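Local coordinates for protein monovalent Na+/H+ antiporter subunit A (Dietzia sp. DQ12-45-1b, PDB 7D3U) that probably exchanges sodium or other monovalent cations for protons across the cell membrane, as a subunit of the multisubunit Mrp antiporter complex, at residues 201-206 with 261-266; 186-191 with 253-258; 270-275 with 300-305; 309-314 with 391-396. All blocks are in the same frame, centred on the assembly; numbering follows the deposited sequence.

Contact 1 (201-206 with 261-266). With LMT (dodecyl-beta-D-maltoside), chain C.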
loop_
_atom_site.group_PDB
_atom_site.type_symbol
_atom_site.label_atom_id
_atom_site.label_comp_id
_atom_site.label_asym_id
_atom_site.label_seq_id
_atom_site.Cartn_x
_atom_site.Cartn_y
_atom_site.Cartn_z
ATOM N N VAL B 201 -13.341 34.750 -15.594
ATOM C CA VAL B 201 -13.250 33.387 -15.081
ATOM C C VAL B 201 -14.161 33.210 -13.876
ATOM O O VAL B 201 -14.873 32.205 -13.758
ATOM C CB VAL B 201 -11.787 33.044 -14.744
ATOM C CG1 VAL B 201 -11.721 31.867 -13.791
ATOM C CG2 VAL B 201 -11.013 32.750 -16.012
ATOM N N ILE B 202 -14.159 34.185 -12.963
ATOM C CA ILE B 202 -14.994 34.075 -11.772
ATOM C C ILE B 202 -16.471 34.106 -12.148
ATOM O O ILE B 202 -17.288 33.383 -11.567
ATOM C CB ILE B 202 -14.636 35.182 -10.767
ATOM C CG1 ILE B 202 -13.233 34.952 -10.214
ATOM C CG2 ILE B 202 -15.631 35.215 -9.626
ATOM C CD1 ILE B 202 -13.026 33.565 -9.667
ATOM N N ALA B 203 -16.834 34.922 -13.140
ATOM C CA ALA B 203 -18.220 34.976 -13.584
ATOM C C ALA B 203 -18.656 33.650 -14.181
ATOM O O ALA B 203 -19.759 33.171 -13.904
ATOM C CB ALA B 203 -18.402 36.103 -14.596
ATOM N N VAL B 204 -17.797 33.034 -14.997
ATOM C CA VAL B 204 -18.146 31.743 -15.580
ATOM C C VAL B 204 -18.284 30.685 -14.492
ATOM O O VAL B 204 -19.242 29.901 -14.487
ATOM C CB VAL B 204 -17.106 31.336 -16.639
ATOM C CG1 VAL B 204 -17.183 29.849 -16.913
ATOM C CG2 VAL B 204 -17.329 32.119 -17.916
ATOM N N LEU B 205 -17.348 30.662 -13.541
ATOM C CA LEU B 205 -17.403 29.668 -12.474
ATOM C C LEU B 205 -18.655 29.835 -11.625
ATOM O O LEU B 205 -19.314 28.849 -11.279
ATOM C CB LEU B 205 -16.154 29.762 -11.602
ATOM C CG LEU B 205 -14.861 29.240 -12.220
ATOM C CD1 LEU B 205 -13.739 29.314 -11.209
ATOM C CD2 LEU B 205 -15.042 27.821 -12.716
ATOM N N ILE B 206 -19.020 31.072 -11.299
ATOM C CA ILE B 206 -20.178 31.280 -10.439
ATOM C C ILE B 206 -21.480 31.052 -11.198
ATOM O O ILE B 206 -22.448 30.532 -10.630
ATOM C CB ILE B 206 -20.111 32.679 -9.808
ATOM C CG1 ILE B 206 -19.212 32.637 -8.579
ATOM C CG2 ILE B 206 -21.491 33.179 -9.432
ATOM C CD1 ILE B 206 -18.758 33.982 -8.127
ATOM N N PRO B 261 -18.715 41.376 -19.778
ATOM C CA PRO B 261 -19.597 40.896 -20.855
ATOM C C PRO B 261 -19.894 39.408 -20.795
ATOM O O PRO B 261 -21.011 38.994 -21.136
ATOM C CB PRO B 261 -18.818 41.265 -22.125
ATOM C CG PRO B 261 -17.906 42.369 -21.706
ATOM C CD PRO B 261 -17.513 42.039 -20.303
ATOM N N VAL B 262 -18.929 38.585 -20.375
ATOM C CA VAL B 262 -19.169 37.147 -20.364
ATOM C C VAL B 262 -20.236 36.788 -19.340
ATOM O O VAL B 262 -21.044 35.886 -19.575
ATOM C CB VAL B 262 -17.863 36.375 -20.116
ATOM C CG1 VAL B 262 -17.321 36.669 -18.739
ATOM C CG2 VAL B 262 -18.093 34.884 -20.284
ATOM N N TRP B 263 -20.282 37.496 -18.212
ATOM C CA TRP B 263 -21.327 37.248 -17.228
ATOM C C TRP B 263 -22.693 37.593 -17.795
ATOM O O TRP B 263 -23.632 36.794 -17.712
ATOM C CB TRP B 263 -21.052 38.056 -15.963
ATOM C CG TRP B 263 -22.219 38.212 -15.037
ATOM C CD1 TRP B 263 -23.246 39.100 -15.153
ATOM C CD2 TRP B 263 -22.451 37.489 -13.824
ATOM N NE1 TRP B 263 -24.113 38.961 -14.100
ATOM C CE2 TRP B 263 -23.646 37.979 -13.269
ATOM C CE3 TRP B 263 -21.768 36.469 -13.158
ATOM C CZ2 TRP B 263 -24.172 37.482 -12.084
ATOM C CZ3 TRP B 263 -22.293 35.979 -11.984
ATOM C CH2 TRP B 263 -23.482 36.485 -11.457
ATOM N N ASN B 264 -22.825 38.794 -18.361
ATOM C CA ASN B 264 -24.089 39.210 -18.956
ATOM C C ASN B 264 -24.564 38.203 -19.992
ATOM O O ASN B 264 -25.728 37.794 -19.988
ATOM C CB ASN B 264 -23.938 40.595 -19.582
ATOM C CG ASN B 264 -23.962 41.700 -18.555
ATOM O OD1 ASN B 264 -24.350 41.485 -17.409
ATOM N ND2 ASN B 264 -23.551 42.894 -18.960
ATOM N N LEU B 265 -23.664 37.774 -20.878
ATOM C CA LEU B 265 -24.061 36.847 -21.932
ATOM C C LEU B 265 -24.441 35.486 -21.360
ATOM O O LEU B 265 -25.527 34.964 -21.640
ATOM C CB LEU B 265 -22.938 36.707 -22.956
ATOM C CG LEU B 265 -23.187 35.702 -24.077
ATOM C CD1 LEU B 265 -22.967 36.360 -25.425
ATOM C CD2 LEU B 265 -22.285 34.491 -23.919
ATOM N N LEU B 266 -23.556 34.893 -20.554
ATOM C CA LEU B 266 -23.802 33.559 -20.021
ATOM C C LEU B 266 -25.042 33.521 -19.145
ATOM O O LEU B 266 -25.688 32.476 -19.032
ATOM C CB LEU B 266 -22.582 33.084 -19.232
ATOM C CG LEU B 266 -22.588 31.633 -18.764
ATOM C CD1 LEU B 266 -22.892 30.710 -19.926
ATOM C CD2 LEU B 266 -21.257 31.283 -18.135
HETATM C C1B LMT C . -4.213 33.509 -11.790
HETATM C C2B LMT C . -2.689 33.425 -11.616
HETATM C C3B LMT C . -2.342 32.731 -10.287
HETATM C C4B LMT C . -3.207 33.302 -9.141
HETATM C C5B LMT C . -4.685 33.102 -9.518
HETATM C C6B LMT C . -5.470 34.377 -9.235
HETATM O O1B LMT C . -4.523 33.105 -13.080
HETATM O O2B LMT C . -2.211 32.703 -12.674
HETATM O O3B LMT C . -1.001 32.802 -10.015
HETATM O "O4'" LMT C . -2.945 32.649 -7.962
HETATM O O5B LMT C . -4.858 32.700 -10.856
HETATM O O6B LMT C . -4.614 35.431 -9.056
HETATM C "C1'" LMT C . -6.600 31.488 -15.806
HETATM C "C2'" LMT C . -6.651 33.023 -16.008
HETATM C "C3'" LMT C . -5.684 33.761 -15.043
HETATM C "C4'" LMT C . -5.824 33.351 -13.561
HETATM C "C5'" LMT C . -6.595 32.010 -13.455
HETATM C "C6'" LMT C . -8.086 32.094 -13.184
HETATM O "O1'" LMT C . -7.804 30.913 -16.101
HETATM O "O2'" LMT C . -6.270 33.294 -17.297
HETATM O "O3'" LMT C . -5.857 35.112 -15.152
HETATM O "O5'" LMT C . -6.253 31.091 -14.477
HETATM O "O6'" LMT C . -8.404 30.952 -12.509
HETATM C C1 LMT C . -7.800 29.504 -16.071
HETATM C C2 LMT C . -8.898 29.141 -15.119
HETATM C C3 LMT C . -8.860 27.767 -14.538
HETATM C C4 LMT C . -9.196 27.894 -13.076
HETATM C C5 LMT C . -9.533 26.565 -12.497
HETATM C C6 LMT C . -10.748 25.970 -13.126
HETATM C C7 LMT C . -11.224 24.812 -12.299
HETATM C C8 LMT C . -12.569 24.392 -12.776
HETATM C C9 LMT C . -13.227 23.374 -11.906
HETATM C C10 LMT C . -14.336 22.750 -12.702
HETATM C C11 LMT C . -15.089 21.747 -11.890
HETATM C C12 LMT C . -16.149 21.067 -12.688
#
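Trp263 presents the edge of its indole to Ala203 and Ile206, and with this edge-on packing two neighbouring transmembrane helices of the Mrp antiporter/complex I membrane fold come together. The short axes of 201-206 and 261-266 run only 23° apart and approach to 8.6 Å, with the small Ala203 facing the second helix where the backbones lie closest. Because CG of Trp263 stands anti to the backbone N (chi1 163°), the six-membered ring swings toward helix 196-213. Its CE3 lies 3.7 Å from Ala203 CB, and its CZ3 meets Ile206 CG2 at 3.9 Å, the isoleucine methyl lying in the ring plane and its chain passing the indole at a slant. On the other flank, Val204 offers a single methyl, CG2, to two partners, each side chain crossing it at about a right angle. Val262 CG2 meets it methyl to methyl at 3.7 Å, while CD2 of Leu266 comes in beside it. No hydrogen bond joins the two segments. Val201 points away from this interface, toward a bound dodecyl maltoside. Cutting Val201 back to an alanine would remove both methyls and is likely to leave a gap beside the maltose sugar. One of them, Val201 CG1, lies 3.7 Å from O6' of the maltoside; the other, Val201 CG2, is equally near the glycosidic O1'.

Contact 2 (186-191 with 253-258)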
loop_
_atom_site.group_PDB
_atom_site.type_symbol
_atom_site.label_atom_id
_atom_site.label_comp_id
_atom_site.label_asym_id
_atom_site.label_seq_id
_atom_site.Cartn_x
_atom_site.Cartn_y
_atom_site.Cartn_z
ATOM N N ILE B 186 -14.654 41.257 -0.803
ATOM C CA ILE B 186 -14.220 40.721 -2.089
ATOM C C ILE B 186 -14.978 41.365 -3.242
ATOM O O ILE B 186 -14.400 41.644 -4.294
ATOM C CB ILE B 186 -14.379 39.187 -2.094
ATOM C CG1 ILE B 186 -13.305 38.536 -1.225
ATOM C CG2 ILE B 186 -14.307 38.640 -3.502
ATOM C CD1 ILE B 186 -13.460 37.040 -1.097
ATOM N N LEU B 187 -16.273 41.624 -3.059
ATOM C CA LEU B 187 -17.070 42.185 -4.144
ATOM C C LEU B 187 -16.702 43.634 -4.433
ATOM O O LEU B 187 -16.859 44.096 -5.568
ATOM C CB LEU B 187 -18.555 42.071 -3.812
ATOM C CG LEU B 187 -19.045 40.650 -3.543
ATOM C CD1 LEU B 187 -20.504 40.651 -3.134
ATOM C CD2 LEU B 187 -18.829 39.791 -4.766
ATOM N N VAL B 188 -16.211 44.362 -3.434
ATOM C CA VAL B 188 -15.851 45.762 -3.625
ATOM C C VAL B 188 -14.350 45.873 -3.855
ATOM O O VAL B 188 -13.787 46.974 -3.834
ATOM C CB VAL B 188 -16.297 46.620 -2.428
ATOM C CG1 VAL B 188 -17.769 46.392 -2.140
ATOM C CG2 VAL B 188 -15.459 46.296 -1.205
ATOM N N ASP B 189 -13.695 44.738 -4.078
ATOM C CA ASP B 189 -12.273 44.748 -4.372
ATOM C C ASP B 189 -12.026 45.365 -5.748
ATOM O O ASP B 189 -12.840 45.212 -6.661
ATOM C CB ASP B 189 -11.709 43.331 -4.326
ATOM C CG ASP B 189 -10.295 43.281 -3.783
ATOM O OD1 ASP B 189 -10.068 43.784 -2.664
ATOM O OD2 ASP B 189 -9.411 42.733 -4.474
ATOM N N PRO B 190 -10.911 46.072 -5.923
ATOM C CA PRO B 190 -10.632 46.692 -7.224
ATOM C C PRO B 190 -10.126 45.703 -8.263
ATOM O O PRO B 190 -9.681 46.108 -9.342
ATOM C CB PRO B 190 -9.565 47.738 -6.887
ATOM C CG PRO B 190 -8.876 47.184 -5.696
ATOM C CD PRO B 190 -9.938 46.483 -4.898
ATOM N N VAL B 191 -10.187 44.407 -7.956
ATOM C CA VAL B 191 -9.720 43.404 -8.906
ATOM C C VAL B 191 -10.707 43.237 -10.057
ATOM O O VAL B 191 -10.301 42.978 -11.195
ATOM C CB VAL B 191 -9.458 42.071 -8.185
ATOM C CG1 VAL B 191 -10.693 41.621 -7.428
ATOM C CG2 VAL B 191 -9.015 41.004 -9.168
ATOM N N PHE B 253 -23.338 38.119 -5.877
ATOM C CA PHE B 253 -22.147 38.386 -6.670
ATOM C C PHE B 253 -22.398 39.356 -7.813
ATOM O O PHE B 253 -21.466 39.652 -8.566
ATOM C CB PHE B 253 -21.578 37.079 -7.219
ATOM C CG PHE B 253 -20.688 36.363 -6.253
ATOM C CD1 PHE B 253 -19.351 36.689 -6.157
ATOM C CD2 PHE B 253 -21.190 35.369 -5.435
ATOM C CE1 PHE B 253 -18.530 36.035 -5.267
ATOM C CE2 PHE B 253 -20.373 34.711 -4.544
ATOM C CZ PHE B 253 -19.042 35.044 -4.460
ATOM N N SER B 254 -23.618 39.858 -7.965
ATOM C CA SER B 254 -23.898 40.816 -9.023
ATOM C C SER B 254 -23.383 42.212 -8.707
ATOM O O SER B 254 -23.461 43.090 -9.570
ATOM C CB SER B 254 -25.399 40.869 -9.302
ATOM O OG SER B 254 -25.686 41.830 -10.299
ATOM N N GLU B 255 -22.862 42.443 -7.501
ATOM C CA GLU B 255 -22.272 43.739 -7.193
ATOM C C GLU B 255 -20.949 43.939 -7.914
ATOM O O GLU B 255 -20.626 45.064 -8.310
ATOM C CB GLU B 255 -22.068 43.883 -5.684
ATOM C CG GLU B 255 -21.389 45.175 -5.270
ATOM C CD GLU B 255 -21.566 45.481 -3.799
ATOM O OE1 GLU B 255 -21.846 44.540 -3.025
ATOM O OE2 GLU B 255 -21.428 46.660 -3.415
ATOM N N ALA B 256 -20.183 42.867 -8.101
ATOM C CA ALA B 256 -18.892 42.931 -8.768
ATOM C C ALA B 256 -18.971 42.526 -10.232
ATOM O O ALA B 256 -18.525 43.271 -11.109
ATOM C CB ALA B 256 -17.885 42.040 -8.037
ATOM N N LEU B 257 -19.527 41.354 -10.514
ATOM C CA LEU B 257 -19.547 40.809 -11.868
ATOM C C LEU B 257 -20.832 41.157 -12.608
ATOM O O LEU B 257 -21.540 40.274 -13.078
ATOM C CB LEU B 257 -19.347 39.301 -11.816
ATOM C CG LEU B 257 -17.992 38.829 -11.296
ATOM C CD1 LEU B 257 -17.974 37.321 -11.156
ATOM C CD2 LEU B 257 -16.881 39.295 -12.204
ATOM N N HIS B 258 -21.164 42.441 -12.716
ATOM C CA HIS B 258 -22.346 42.836 -13.470
ATOM C C HIS B 258 -22.034 43.590 -14.750
ATOM O O HIS B 258 -22.914 43.715 -15.603
ATOM C CB HIS B 258 -23.284 43.685 -12.601
ATOM C CG HIS B 258 -22.888 45.124 -12.498
ATOM N ND1 HIS B 258 -22.187 45.626 -11.423
ATOM C CD2 HIS B 258 -23.121 46.175 -13.319
ATOM C CE1 HIS B 258 -21.990 46.921 -11.594
ATOM N NE2 HIS B 258 -22.546 47.278 -12.737
#
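Leu187 projects from a type I beta turn, Ile186 to Asp189, onto the loop that joins helices 243-252 and 261-284, a loop-on-loop contact at the ends of the transmembrane helices. Followed outward, the side chain starts at CB, which lies 4.2 Å from Glu255 OE1. Chi1 (-58°) sets CG anti to the carbonyl carbon, and from there the two methyls diverge. CD1 stays near the carboxylate, while CD2 runs on to Phe253, approaching CD1 of that ring at 3.4 Å and CE1 slightly farther off. The leucine and phenylalanine side chains cross at about a right angle, with the methyl oblique to the ring. CD2 also rests against Ala256 CB at 4.1 Å, and that same alanine methyl lies 3.4 Å from Leu187 O, so the small residue lies against both backbone and side chain. The turn is closed by the bond from Asp189 N to Ile186 O, and Trp192 NE1 provides a second donor to that oxygen. Glu255 reaches over in an extended chain, its two oxygens divided between neighbouring residues of the turn. OE1 lies near CB and CD1 of Leu187 without bonding, and OE2 approaches Val188 CG1 at 3.9 Å.

Contact 3 (270-275 with 300-305)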
loop_
_atom_site.group_PDB
_atom_site.type_symbol
_atom_site.label_atom_id
_atom_site.label_comp_id
_atom_site.label_asym_id
_atom_site.label_seq_id
_atom_site.Cartn_x
_atom_site.Cartn_y
_atom_site.Cartn_z
ATOM N N CYS B 270 -28.478 31.902 -21.362
ATOM C CA CYS B 270 -28.817 30.625 -20.747
ATOM C C CYS B 270 -30.160 30.699 -20.036
ATOM O O CYS B 270 -30.992 29.794 -20.178
ATOM C CB CYS B 270 -27.723 30.191 -19.776
ATOM S SG CYS B 270 -28.105 28.665 -18.898
ATOM N N GLY B 271 -30.399 31.772 -19.280
ATOM C CA GLY B 271 -31.675 31.916 -18.609
ATOM C C GLY B 271 -32.836 32.004 -19.575
ATOM O O GLY B 271 -33.904 31.453 -19.320
ATOM N N MET B 272 -32.636 32.659 -20.717
ATOM C CA MET B 272 -33.745 32.780 -21.653
ATOM C C MET B 272 -33.978 31.487 -22.425
ATOM O O MET B 272 -35.133 31.108 -22.662
ATOM C CB MET B 272 -33.506 33.940 -22.609
ATOM C CG MET B 272 -33.953 35.257 -22.030
ATOM S SD MET B 272 -35.611 35.178 -21.337
ATOM C CE MET B 272 -36.558 34.731 -22.786
ATOM N N THR B 273 -32.907 30.793 -22.820
ATOM C CA THR B 273 -33.084 29.488 -23.444
ATOM C C THR B 273 -33.810 28.536 -22.508
ATOM O O THR B 273 -34.738 27.833 -22.920
ATOM C CB THR B 273 -31.737 28.902 -23.862
ATOM O OG1 THR B 273 -30.834 28.928 -22.750
ATOM C CG2 THR B 273 -31.152 29.681 -25.027
ATOM N N THR B 274 -33.419 28.512 -21.230
ATOM C CA THR B 274 -34.088 27.598 -20.314
ATOM C C THR B 274 -35.489 28.081 -19.963
ATOM O O THR B 274 -36.365 27.259 -19.701
ATOM C CB THR B 274 -33.259 27.386 -19.045
ATOM O OG1 THR B 274 -33.837 26.329 -18.273
ATOM C CG2 THR B 274 -33.230 28.632 -18.211
ATOM N N ALA B 275 -35.748 29.389 -20.017
ATOM C CA ALA B 275 -37.107 29.871 -19.810
ATOM C C ALA B 275 -38.025 29.389 -20.924
ATOM O O ALA B 275 -39.104 28.843 -20.664
ATOM C CB ALA B 275 -37.119 31.395 -19.721
ATOM N N LEU B 300 -37.206 30.184 -12.828
ATOM C CA LEU B 300 -35.818 30.455 -12.477
ATOM C C LEU B 300 -35.035 30.967 -13.677
ATOM O O LEU B 300 -34.118 31.774 -13.515
ATOM C CB LEU B 300 -35.150 29.202 -11.916
ATOM C CG LEU B 300 -35.820 28.480 -10.747
ATOM C CD1 LEU B 300 -35.324 27.050 -10.682
ATOM C CD2 LEU B 300 -35.579 29.187 -9.434
ATOM N N GLY B 301 -35.382 30.517 -14.884
ATOM C CA GLY B 301 -34.728 31.044 -16.069
ATOM C C GLY B 301 -35.051 32.504 -16.309
ATOM O O GLY B 301 -34.160 33.308 -16.601
ATOM N N PHE B 302 -36.332 32.863 -16.204
ATOM C CA PHE B 302 -36.726 34.268 -16.214
ATOM C C PHE B 302 -35.907 35.067 -15.211
ATOM O O PHE B 302 -35.387 36.147 -15.523
ATOM C CB PHE B 302 -38.211 34.391 -15.883
ATOM C CG PHE B 302 -39.091 34.569 -17.077
ATOM C CD1 PHE B 302 -38.687 35.348 -18.143
ATOM C CD2 PHE B 302 -40.333 33.965 -17.126
ATOM C CE1 PHE B 302 -39.504 35.514 -19.238
ATOM C CE2 PHE B 302 -41.153 34.127 -18.217
ATOM C CZ PHE B 302 -40.740 34.905 -19.273
ATOM N N LEU B 303 -35.784 34.538 -13.994
ATOM C CA LEU B 303 -35.103 35.263 -12.927
ATOM C C LEU B 303 -33.624 35.458 -13.235
ATOM O O LEU B 303 -33.090 36.560 -13.073
ATOM C CB LEU B 303 -35.286 34.527 -11.605
ATOM C CG LEU B 303 -36.583 34.923 -10.914
ATOM C CD1 LEU B 303 -36.916 33.987 -9.775
ATOM C CD2 LEU B 303 -36.452 36.339 -10.427
ATOM N N VAL B 304 -32.941 34.404 -13.681
ATOM C CA VAL B 304 -31.510 34.536 -13.930
ATOM C C VAL B 304 -31.268 35.409 -15.153
ATOM O O VAL B 304 -30.246 36.095 -15.245
ATOM C CB VAL B 304 -30.842 33.158 -14.078
ATOM C CG1 VAL B 304 -30.790 32.444 -12.738
ATOM C CG2 VAL B 304 -31.530 32.333 -15.119
ATOM N N ALA B 305 -32.211 35.431 -16.096
ATOM C CA ALA B 305 -32.074 36.330 -17.237
ATOM C C ALA B 305 -32.187 37.785 -16.802
ATOM O O ALA B 305 -31.328 38.614 -17.137
ATOM C CB ALA B 305 -33.123 35.998 -18.296
#
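A glycine-to-glycine crossing of two antiparallel transmembrane helices puts Gly271 against Gly301, their CA atoms 4.1 Å apart. The short axes of 270-275 and 300-305 approach to 7.3 Å at 159°, a close approach made possible by the missing side chains: a beta carbon on either glycine would point toward the other segment and run into atoms of the opposing helix. The two sides are matched, as if by an approximate twofold. Val304 lays its CG2 on Gly271 CA at 3.5 Å, and Thr274 sets its own CG2 on Gly301 CA at 3.6 Å, each methyl placed between the backbone N and the carbonyl carbon of its own residue. The facing carbonyl oxygens of the two glycines do not bond each other; each accepts the regular helical bond, from Ala275 N and Ala305 N respectively. Ala275 CB fills in beside Phe302 N. At the flank, chi1 puts Met272 CG 3.9 Å from Ala305 CB, and the bend at chi2 turns SD toward the Phe302 ring, 5.4 Å from its centre. This Met-aromatic contact is oblique, 59° off the ring normal. On one side of the crossing, Gln216 and helix 243-252 meet Val304, the latter through Leu250. Helix 402-423 packs on Met272 with Leu404 and on Phe302 with Ala408, while helix 379-391 brings Met387 to Phe302 and Met391 to Ala305.

Contact 4 (309-314 with 391-396). With LMT (dodecyl-beta-D-maltoside), chain V.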
loop_
_atom_site.group_PDB
_atom_site.type_symbol
_atom_site.label_atom_id
_atom_site.label_comp_id
_atom_site.label_asym_id
_atom_site.label_seq_id
_atom_site.Cartn_x
_atom_site.Cartn_y
_atom_site.Cartn_z
ATOM N N VAL B 309 -29.322 40.804 -16.869
ATOM C CA VAL B 309 -29.466 42.166 -17.384
ATOM C C VAL B 309 -28.514 43.104 -16.651
ATOM O O VAL B 309 -27.850 43.949 -17.264
ATOM C CB VAL B 309 -30.929 42.633 -17.271
ATOM C CG1 VAL B 309 -31.018 44.140 -17.404
ATOM C CG2 VAL B 309 -31.776 41.956 -18.328
ATOM N N GLY B 310 -28.421 42.958 -15.332
ATOM C CA GLY B 310 -27.393 43.615 -14.545
ATOM C C GLY B 310 -27.471 45.125 -14.474
ATOM O O GLY B 310 -26.471 45.812 -14.699
ATOM N N THR B 311 -28.646 45.653 -14.165
ATOM C CA THR B 311 -28.854 47.076 -13.952
ATOM C C THR B 311 -29.681 47.248 -12.689
ATOM O O THR B 311 -30.389 46.324 -12.276
ATOM C CB THR B 311 -29.557 47.737 -15.146
ATOM O OG1 THR B 311 -30.873 47.191 -15.296
ATOM C CG2 THR B 311 -28.770 47.525 -16.428
ATOM N N PRO B 312 -29.591 48.411 -12.034
ATOM C CA PRO B 312 -30.398 48.628 -10.821
ATOM C C PRO B 312 -31.882 48.392 -11.021
ATOM O O PRO B 312 -32.555 47.920 -10.098
ATOM C CB PRO B 312 -30.102 50.091 -10.471
ATOM C CG PRO B 312 -28.744 50.324 -11.011
ATOM C CD PRO B 312 -28.660 49.524 -12.278
ATOM N N ALA B 313 -32.417 48.699 -12.203
ATOM C CA ALA B 313 -33.813 48.404 -12.490
ATOM C C ALA B 313 -34.073 46.916 -12.657
ATOM O O ALA B 313 -35.238 46.509 -12.689
ATOM C CB ALA B 313 -34.262 49.147 -13.748
ATOM N N ALA B 314 -33.026 46.103 -12.765
ATOM C CA ALA B 314 -33.184 44.671 -12.972
ATOM C C ALA B 314 -33.186 43.883 -11.673
ATOM O O ALA B 314 -33.910 42.888 -11.564
ATOM C CB ALA B 314 -32.072 44.146 -13.879
ATOM N N MET B 391 -35.774 44.095 -18.725
ATOM C CA MET B 391 -35.126 43.456 -19.864
ATOM C C MET B 391 -35.064 44.355 -21.092
ATOM O O MET B 391 -34.265 44.092 -21.996
ATOM C CB MET B 391 -35.848 42.157 -20.216
ATOM C CG MET B 391 -35.542 41.007 -19.277
ATOM S SD MET B 391 -36.530 39.548 -19.638
ATOM C CE MET B 391 -35.872 38.393 -18.444
ATOM N N LEU B 392 -35.887 45.403 -21.152
ATOM C CA LEU B 392 -35.915 46.254 -22.335
ATOM C C LEU B 392 -34.635 47.058 -22.512
ATOM O O LEU B 392 -34.362 47.521 -23.624
ATOM C CB LEU B 392 -37.111 47.200 -22.274
ATOM C CG LEU B 392 -38.451 46.610 -22.710
ATOM C CD1 LEU B 392 -39.397 47.721 -23.115
ATOM C CD2 LEU B 392 -38.266 45.620 -23.847
ATOM N N ASP B 393 -33.850 47.239 -21.455
ATOM C CA ASP B 393 -32.580 47.949 -21.527
ATOM C C ASP B 393 -31.420 47.010 -21.227
ATOM O O ASP B 393 -30.444 47.382 -20.573
ATOM C CB ASP B 393 -32.567 49.154 -20.588
ATOM C CG ASP B 393 -33.009 48.804 -19.180
ATOM O OD1 ASP B 393 -32.360 47.951 -18.539
ATOM O OD2 ASP B 393 -34.006 49.391 -18.708
ATOM N N ALA B 394 -31.522 45.774 -21.708
ATOM C CA ALA B 394 -30.465 44.799 -21.505
ATOM C C ALA B 394 -29.197 45.232 -22.240
ATOM O O ALA B 394 -29.263 45.970 -23.228
ATOM C CB ALA B 394 -30.909 43.424 -21.997
ATOM N N PRO B 395 -28.027 44.790 -21.780
ATOM C CA PRO B 395 -26.783 45.149 -22.473
ATOM C C PRO B 395 -26.651 44.460 -23.821
ATOM O O PRO B 395 -27.531 43.696 -24.227
ATOM C CB PRO B 395 -25.695 44.686 -21.498
ATOM C CG PRO B 395 -26.342 43.605 -20.711
ATOM C CD PRO B 395 -27.765 44.037 -20.543
ATOM N N GLY B 396 -25.550 44.720 -24.516
ATOM C CA GLY B 396 -25.310 44.134 -25.816
ATOM C C GLY B 396 -25.630 45.020 -26.997
ATOM O O GLY B 396 -25.657 44.524 -28.128
HETATM C C1 LMT V . -21.787 46.787 -23.869
HETATM C C2 LMT V . -21.683 45.463 -23.175
HETATM C C3 LMT V . -21.736 44.253 -24.048
HETATM C C4 LMT V . -22.154 43.092 -23.187
HETATM C C5 LMT V . -22.476 41.909 -24.036
HETATM C C6 LMT V . -23.667 41.166 -23.531
HETATM C C7 LMT V . -24.248 40.334 -24.633
HETATM C C8 LMT V . -25.620 39.906 -24.244
HETATM C C9 LMT V . -26.522 39.619 -25.400
HETATM C C10 LMT V . -27.908 39.435 -24.852
HETATM C C11 LMT V . -28.900 39.183 -25.941
HETATM C C12 LMT V . -29.432 37.790 -25.900
#
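Val309 has the most surface buried here, pressed by both methyls and its carbonyl against residues 391-395. CG2, anti to the carbonyl carbon, meets Met391 and Ala394: it lies 4.0 Å from Met391 CG and equally near Ala394 CB, with the valine and methionine side chains crossing at about a right angle. CG1, anti to the backbone N (chi1 163°), turns instead toward Asp393, whose OD1 it approaches at 4.2 Å. Clipping Val309 to an alanine is likely to leave Met391 CG and Ala394 CB without their shared methyl partner. Two connections between transmembrane helices meet in this way. One is the short link from helix 288-308 to helix 312-341, where Gly310, with positive phi, is the first residue to leave the helical path and Thr311 sits at the N-cap position of the second helix; the other is the type I beta turn from Met391 to Ala394 that follows helix 379-391. Asp393, next in buried surface, points its carboxylate at this N-cap. Its OD1 comes within 3.6 Å of Thr311 OG1, a polar approach rather than a hydrogen bond. Pro395 brings its CD to 3.3 Å from Val309 O. Leu404 of helix 402-423 packs on Val309, Met391 and Ala394. Beyond Pro395, the backbone of Gly396 runs beside the alkyl chain of a bound dodecyl maltoside, with Gly396 N 3.9 Å from its C3.

Helix 261-284 runs through contact 1 and, further along, through contact 3; their centres lie 15 Å apart. Contact 2 borders contact 1, centres 12 Å apart, and Ile206 CD1 touches Phe253 CD1 at 3.4 Å. Contact 4 touches all three others: its Met391 CE lies 3.6 Å from Ala305 CB of contact 3, Gly310 O comes within 3.6 Å of His258 CD2 of contact 2, and Pro395 packs on Asn264 of contact 1. Contacts 2 and 3 stay separate, with nearest atoms about 9 Å apart. All four lie within the antiporter family region. A maltoside head group lies against contact 1, and the alkyl chain of another borders contact 4 and Pro261 of contact 1.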